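Chromosomal replication initiator protein dnaA (Aquifex aeolicus, PDB 1L8Q) binds ATP and probably the chromosomal origin of replication, where its ATP-bound form is thought to assemble into the filament that initiates replication. Local coordinates at residues Y96-L102 with H122-L127; Y266-V271 with L315-F320. One frame throughout, in Å; residues are numbered along the deposited sequence.

Contact 1 of 2, residues Y96-L102 with H122-L127; sequences YKSVDLL and HIFNTL
Lys97 and Ile123 bring the two backbones nearest, with Lys97 CA 5.5 Å from Ile123 CA. Residues 96-102 run from the end of helix 89-97 through a turn into strand 101-105. Residues 122-127 belong to helix 114-129, which packs against that turn. No hydrogen bond crosses between the segments.

Leu127 fills the inside of the turn. With CG anti to its carbonyl carbon (chi1 -66°), Leu127 brings CD2 among backbone oxygens, with CD2 3.5 Å from Lys97 O and also near the carbonyls of Tyr96 and Val99. Its CD1 branch turns to the strand and sits 3.6 Å from Leu102 CB. Val99 CG2 adds a looser touch on the same branch. Leu102 CD2 meets both Leu127 CD1 and, at 4.1 Å, Ile123 CG2. The side chains of Leu102 and Leu127 cross at about a right angle.

Ile123 reaches Tyr96 at the base of its ring: Ile123 CD1 lies by Tyr96 CB. The Tyr96 ring continues away from the helix and meets Phe76 edge-to-face.

Lys97 lies across Thr126 on the more exposed side. Its chain is extended beyond CG, which lays CG, CD and CE over the threonine, with CE 3.7 Å from Thr126 OG1. That hydroxyl is bonded to His122 O (OG1 to O, 3.2 Å). Thr126 N reaches the same oxygen from the opposite face of its plane.

The strand then pairs with strands 68-72 and 133-138. The contact joins helix 114-129 to the end of helix 89-97 and to strand 101-105, the first strand of the beta-alpha-beta unit 101-105, 114-129, 133-138 in the parallel sheet of the AAA+ domain.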
loop_
_atom_site.group_PDB
_atom_site.type_symbol
_atom_site.label_atom_id
_atom_site.label_comp_id
_atom_site.label_asym_id
_atom_site.label_seq_id
_atom_site.Cartn_x
_atom_site.Cartn_y
_atom_site.Cartn_z
ATOM N N TYR A 96 5.452 -25.820 -10.795
ATOM C CA TYR A 96 6.069 -25.065 -9.734
ATOM C C TYR A 96 7.294 -25.754 -9.143
ATOM O O TYR A 96 8.242 -25.085 -8.721
ATOM C CB TYR A 96 5.033 -24.733 -8.652
ATOM C CG TYR A 96 4.208 -23.532 -8.999
ATOM C CD1 TYR A 96 4.676 -22.249 -8.742
ATOM C CD2 TYR A 96 2.982 -23.666 -9.634
ATOM C CE1 TYR A 96 3.939 -21.136 -9.082
ATOM C CE2 TYR A 96 2.235 -22.551 -9.990
ATOM C CZ TYR A 96 2.723 -21.284 -9.706
ATOM O OH TYR A 96 1.989 -20.156 -10.054
ATOM N N LYS A 97 7.288 -27.087 -9.147
ATOM C CA LYS A 97 8.359 -27.844 -8.517
ATOM C C LYS A 97 9.627 -27.871 -9.350
ATOM O O LYS A 97 10.686 -28.291 -8.878
ATOM C CB LYS A 97 7.898 -29.270 -8.203
ATOM C CG LYS A 97 7.101 -29.370 -6.932
ATOM C CD LYS A 97 6.549 -30.746 -6.704
ATOM C CE LYS A 97 5.602 -30.734 -5.517
ATOM N NZ LYS A 97 4.851 -32.009 -5.394
ATOM N N SER A 98 9.535 -27.372 -10.568
ATOM C CA SER A 98 10.639 -27.509 -11.498
ATOM C C SER A 98 11.410 -26.236 -11.789
ATOM O O SER A 98 12.231 -26.218 -12.685
ATOM C CB SER A 98 10.113 -28.027 -12.816
ATOM O OG SER A 98 9.766 -26.925 -13.625
ATOM N N VAL A 99 11.148 -25.165 -11.068
ATOM C CA VAL A 99 11.816 -23.914 -11.389
ATOM C C VAL A 99 13.149 -23.769 -10.664
ATOM O O VAL A 99 13.443 -24.520 -9.745
ATOM C CB VAL A 99 10.921 -22.697 -11.058
ATOM C CG1 VAL A 99 9.645 -22.735 -11.880
ATOM C CG2 VAL A 99 10.595 -22.659 -9.592
ATOM N N ASP A 100 13.963 -22.815 -11.102
ATOM C CA ASP A 100 15.180 -22.463 -10.382
ATOM C C ASP A 100 14.868 -21.316 -9.414
ATOM O O ASP A 100 15.595 -21.088 -8.451
ATOM C CB ASP A 100 16.272 -21.980 -11.339
ATOM C CG ASP A 100 16.581 -22.978 -12.448
ATOM O OD1 ASP A 100 16.879 -24.157 -12.143
ATOM O OD2 ASP A 100 16.582 -22.660 -13.659
ATOM N N LEU A 101 13.789 -20.587 -9.691
ATOM C CA LEU A 101 13.452 -19.388 -8.934
ATOM C C LEU A 101 11.940 -19.225 -8.829
ATOM O O LEU A 101 11.282 -18.986 -9.827
ATOM C CB LEU A 101 14.009 -18.148 -9.650
ATOM C CG LEU A 101 14.438 -16.926 -8.801
ATOM C CD1 LEU A 101 14.167 -15.599 -9.504
ATOM C CD2 LEU A 101 13.851 -16.906 -7.381
ATOM N N LEU A 102 11.399 -19.340 -7.623
ATOM C CA LEU A 102 9.979 -19.134 -7.408
ATOM C C LEU A 102 9.764 -17.778 -6.708
ATOM O O LEU A 102 10.422 -17.456 -5.705
ATOM C CB LEU A 102 9.392 -20.284 -6.585
ATOM C CG LEU A 102 8.014 -20.052 -5.974
ATOM C CD1 LEU A 102 7.043 -19.716 -7.036
ATOM C CD2 LEU A 102 7.548 -21.267 -5.229
ATOM N N HIS A 122 4.278 -28.151 0.018
ATOM C CA HIS A 122 4.904 -29.238 -0.687
ATOM C C HIS A 122 5.809 -28.721 -1.782
ATOM O O HIS A 122 6.928 -29.223 -1.948
ATOM C CB HIS A 122 3.874 -30.240 -1.168
ATOM C CG HIS A 122 3.207 -30.967 -0.048
ATOM N ND1 HIS A 122 3.767 -32.071 0.558
ATOM C CD2 HIS A 122 2.062 -30.708 0.625
ATOM C CE1 HIS A 122 2.977 -32.484 1.534
ATOM N NE2 HIS A 122 1.938 -31.671 1.598
ATOM N N ILE A 123 5.363 -27.686 -2.494
ATOM C CA ILE A 123 6.212 -27.069 -3.506
ATOM C C ILE A 123 7.439 -26.424 -2.844
ATOM O O ILE A 123 8.563 -26.592 -3.304
ATOM C CB ILE A 123 5.431 -26.031 -4.302
ATOM C CG1 ILE A 123 4.379 -26.708 -5.174
ATOM C CG2 ILE A 123 6.358 -25.218 -5.180
ATOM C CD1 ILE A 123 3.422 -25.728 -5.844
ATOM N N PHE A 124 7.209 -25.693 -1.761
ATOM C CA PHE A 124 8.283 -25.065 -0.991
ATOM C C PHE A 124 9.377 -26.100 -0.580
ATOM O O PHE A 124 10.574 -25.914 -0.882
ATOM C CB PHE A 124 7.690 -24.398 0.254
ATOM C CG PHE A 124 8.680 -23.608 1.052
ATOM C CD1 PHE A 124 8.682 -22.220 0.999
ATOM C CD2 PHE A 124 9.591 -24.242 1.871
ATOM C CE1 PHE A 124 9.571 -21.488 1.735
ATOM C CE2 PHE A 124 10.504 -23.506 2.619
ATOM C CZ PHE A 124 10.490 -22.135 2.559
ATOM N N ASN A 125 8.961 -27.176 0.102
ATOM C CA ASN A 125 9.891 -28.233 0.487
ATOM C C ASN A 125 10.724 -28.750 -0.693
ATOM O O ASN A 125 11.944 -28.890 -0.593
ATOM C CB ASN A 125 9.140 -29.406 1.108
ATOM C CG ASN A 125 9.283 -29.460 2.589
ATOM O OD1 ASN A 125 9.856 -30.419 3.143
ATOM N ND2 ASN A 125 8.768 -28.432 3.272
ATOM N N THR A 126 10.056 -29.053 -1.801
ATOM C CA THR A 126 10.742 -29.610 -2.955
ATOM C C THR A 126 11.827 -28.661 -3.426
ATOM O O THR A 126 12.999 -29.032 -3.516
ATOM C CB THR A 126 9.753 -29.884 -4.116
ATOM O OG1 THR A 126 8.885 -30.964 -3.771
ATOM C CG2 THR A 126 10.494 -30.403 -5.323
ATOM N N LEU A 127 11.438 -27.433 -3.738
ATOM C CA LEU A 127 12.410 -26.467 -4.191
ATOM C C LEU A 127 13.520 -26.355 -3.154
ATOM O O LEU A 127 14.706 -26.278 -3.494
ATOM C CB LEU A 127 11.756 -25.123 -4.418
ATOM C CG LEU A 127 10.742 -25.101 -5.559
ATOM C CD1 LEU A 127 10.168 -23.721 -5.734
ATOM C CD2 LEU A 127 11.376 -25.578 -6.859
#

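Contact 2 of 2, residues Y266-V271 with L315-F320; sequences YLCRKV and LEKQAF
Leu267 and Val271, one turn apart on helix 258-272, form the apolar centre against Leu315, Glu316 and Ala319 of helix 308-323. Leu267 sends its two methyls to different partners. Its CD1 lies 4.0 Å from Leu315 CB and more loosely by Ala319, while CD2 lies 3.8 Å from Glu316 CG. Val271 also divides its branches. With CG1 anti to the backbone N (chi1 172°), Val271 turns CG1 to Ala319 CB, at 4.2 Å, and CG2 to the backbone of Glu316, 3.8 Å from Glu316 CA.

The short helix segments cross at -70°, with their axes 10.3 Å apart at closest approach.

Glu316 is the knob in a hole made by Tyr266, Leu267, Lys270 and Val271. Its extended chain brings CB and CG against Val271 CG2, and CG against Leu267 CD2, and carries the carboxylate to the edge of the Tyr266 ring. Carboxylate and ring are nearly coplanar, with planes 4° apart. Tyr266 OH donates a weak hydrogen bond to Glu316 OE2 at 3.3 Å. Lys270 CG lies over one face of that ring, offset toward its rim.

Behind the interface, Leu267 touches Ile233 and Leu315 touches Tyr240, both on helix 216-241. Tyr266 also packs on Ile295 and Val298 of helix 290-300. One knob-into-hole, Glu316, sits in this crossing of two helices of the all-helical domain IV, the helix-turn-helix domain by which DnaA probably binds double-stranded DNA.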
loop_
_atom_site.group_PDB
_atom_site.type_symbol
_atom_site.label_atom_id
_atom_site.label_comp_id
_atom_site.label_asym_id
_atom_site.label_seq_id
_atom_site.Cartn_x
_atom_site.Cartn_y
_atom_site.Cartn_z
ATOM N N TYR A 266 -16.459 13.658 9.741
ATOM C CA TYR A 266 -17.368 12.820 8.966
ATOM C C TYR A 266 -17.902 13.574 7.759
ATOM O O TYR A 266 -17.942 13.043 6.647
ATOM C CB TYR A 266 -18.529 12.325 9.837
ATOM C CG TYR A 266 -19.476 11.405 9.108
ATOM C CD1 TYR A 266 -19.237 10.034 9.049
ATOM C CD2 TYR A 266 -20.607 11.905 8.473
ATOM C CE1 TYR A 266 -20.104 9.187 8.379
ATOM C CE2 TYR A 266 -21.471 11.073 7.800
ATOM C CZ TYR A 266 -21.222 9.714 7.757
ATOM O OH TYR A 266 -22.086 8.883 7.083
ATOM N N LEU A 267 -18.303 14.816 7.975
ATOM C CA LEU A 267 -18.835 15.623 6.891
ATOM C C LEU A 267 -17.760 15.949 5.845
ATOM O O LEU A 267 -18.037 15.975 4.640
ATOM C CB LEU A 267 -19.480 16.895 7.434
ATOM C CG LEU A 267 -20.720 16.668 8.300
ATOM C CD1 LEU A 267 -21.589 17.906 8.324
ATOM C CD2 LEU A 267 -21.508 15.492 7.782
ATOM N N CYS A 268 -16.538 16.198 6.311
ATOM C CA CYS A 268 -15.428 16.473 5.409
ATOM C C CYS A 268 -15.171 15.234 4.598
ATOM O O CYS A 268 -14.950 15.305 3.388
ATOM C CB CYS A 268 -14.168 16.841 6.188
ATOM S SG CYS A 268 -14.049 18.580 6.666
ATOM N N ARG A 269 -15.215 14.089 5.261
ATOM C CA ARG A 269 -14.988 12.827 4.583
ATOM C C ARG A 269 -16.130 12.502 3.635
ATOM O O ARG A 269 -15.913 12.252 2.464
ATOM C CB ARG A 269 -14.796 11.684 5.595
ATOM C CG ARG A 269 -14.489 10.331 4.967
ATOM C CD ARG A 269 -13.259 10.307 4.067
ATOM N NE ARG A 269 -12.672 8.974 4.013
ATOM C CZ ARG A 269 -11.783 8.576 3.114
ATOM N NH1 ARG A 269 -11.363 9.412 2.169
ATOM N NH2 ARG A 269 -11.311 7.336 3.159
ATOM N N LYS A 270 -17.354 12.550 4.137
ATOM C CA LYS A 270 -18.485 12.082 3.345
ATOM C C LYS A 270 -19.060 13.102 2.359
ATOM O O LYS A 270 -19.523 12.733 1.272
ATOM C CB LYS A 270 -19.576 11.513 4.257
ATOM C CG LYS A 270 -19.124 10.292 5.063
ATOM C CD LYS A 270 -18.711 9.136 4.144
ATOM C CE LYS A 270 -18.722 7.803 4.884
ATOM N NZ LYS A 270 -18.823 6.654 3.940
ATOM N N VAL A 271 -19.026 14.376 2.732
ATOM C CA VAL A 271 -19.613 15.405 1.888
ATOM C C VAL A 271 -18.651 16.000 0.847
ATOM O O VAL A 271 -19.040 16.246 -0.280
ATOM C CB VAL A 271 -20.253 16.524 2.723
ATOM C CG1 VAL A 271 -20.670 17.675 1.837
ATOM C CG2 VAL A 271 -21.449 15.984 3.498
ATOM N N LEU A 315 -27.546 17.026 8.163
ATOM C CA LEU A 315 -26.361 17.865 8.163
ATOM C C LEU A 315 -25.614 17.732 6.832
ATOM O O LEU A 315 -25.112 18.719 6.281
ATOM C CB LEU A 315 -25.444 17.490 9.331
ATOM C CG LEU A 315 -26.004 17.714 10.736
ATOM C CD1 LEU A 315 -24.991 17.296 11.788
ATOM C CD2 LEU A 315 -26.393 19.164 10.914
ATOM N N GLU A 316 -25.557 16.503 6.324
ATOM C CA GLU A 316 -24.902 16.211 5.059
ATOM C C GLU A 316 -25.540 17.006 3.941
ATOM O O GLU A 316 -24.852 17.632 3.141
ATOM C CB GLU A 316 -24.997 14.719 4.743
ATOM C CG GLU A 316 -24.142 13.833 5.629
ATOM C CD GLU A 316 -24.385 12.362 5.371
ATOM O OE1 GLU A 316 -25.388 12.036 4.705
ATOM O OE2 GLU A 316 -23.572 11.532 5.827
ATOM N N LYS A 317 -26.866 16.990 3.895
ATOM C CA LYS A 317 -27.602 17.667 2.834
ATOM C C LYS A 317 -27.444 19.185 2.902
ATOM O O LYS A 317 -27.228 19.847 1.890
ATOM C CB LYS A 317 -29.078 17.256 2.864
ATOM C CG LYS A 317 -29.305 15.779 2.502
ATOM C CD LYS A 317 -30.666 15.271 2.970
ATOM C CE LYS A 317 -30.868 13.796 2.598
ATOM N NZ LYS A 317 -29.663 12.959 2.920
ATOM N N GLN A 318 -27.538 19.735 4.099
ATOM C CA GLN A 318 -27.354 21.165 4.260
ATOM C C GLN A 318 -25.937 21.574 3.847
ATOM O O GLN A 318 -25.760 22.464 3.011
ATOM C CB GLN A 318 -27.661 21.587 5.692
ATOM C CG GLN A 318 -29.124 21.422 6.067
ATOM C CD GLN A 318 -30.068 22.215 5.158
ATOM O OE1 GLN A 318 -29.929 23.433 5.017
ATOM N NE2 GLN A 318 -31.037 21.526 4.563
ATOM N N ALA A 319 -24.937 20.910 4.420
ATOM C CA ALA A 319 -23.549 21.153 4.044
ATOM C C ALA A 319 -23.382 21.160 2.523
ATOM O O ALA A 319 -22.731 22.042 1.971
ATOM C CB ALA A 319 -22.640 20.114 4.664
ATOM N N PHE A 320 -23.977 20.186 1.843
ATOM C CA PHE A 320 -23.874 20.127 0.388
ATOM C C PHE A 320 -24.415 21.391 -0.291
ATOM O O PHE A 320 -23.715 22.045 -1.065
ATOM C CB PHE A 320 -24.593 18.899 -0.152
ATOM C CG PHE A 320 -24.640 18.836 -1.643
ATOM C CD1 PHE A 320 -23.593 18.301 -2.353
ATOM C CD2 PHE A 320 -25.737 19.304 -2.332
ATOM C CE1 PHE A 320 -23.644 18.220 -3.720
ATOM C CE2 PHE A 320 -25.788 19.236 -3.694
ATOM C CZ PHE A 320 -24.740 18.691 -4.391
#

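In the fold
The two contacts lie on opposite sides of the chain's centre, in different domains, and share no helix or strand. Their centres are 54 Å apart and their nearest atoms about 33 Å apart. Contact 1 is the more buried. It packs helix 114-129 against the end of helix 89-97, the turn after it and strand 101-105. Leucine, isoleucine and valine side chains make its interior, and the aliphatic chain of Lys97 its partly exposed side. Contact 2 is partly buried and purely helix on helix. It adds a weak carboxylate-to-phenol bond to its apolar packing. Contact 1 lies in the nucleotide-binding domain, its helix also carrying two of the residues that bind single-stranded DNA, Arg115 and Thr116. Contact 2 lies away from the annotated sites.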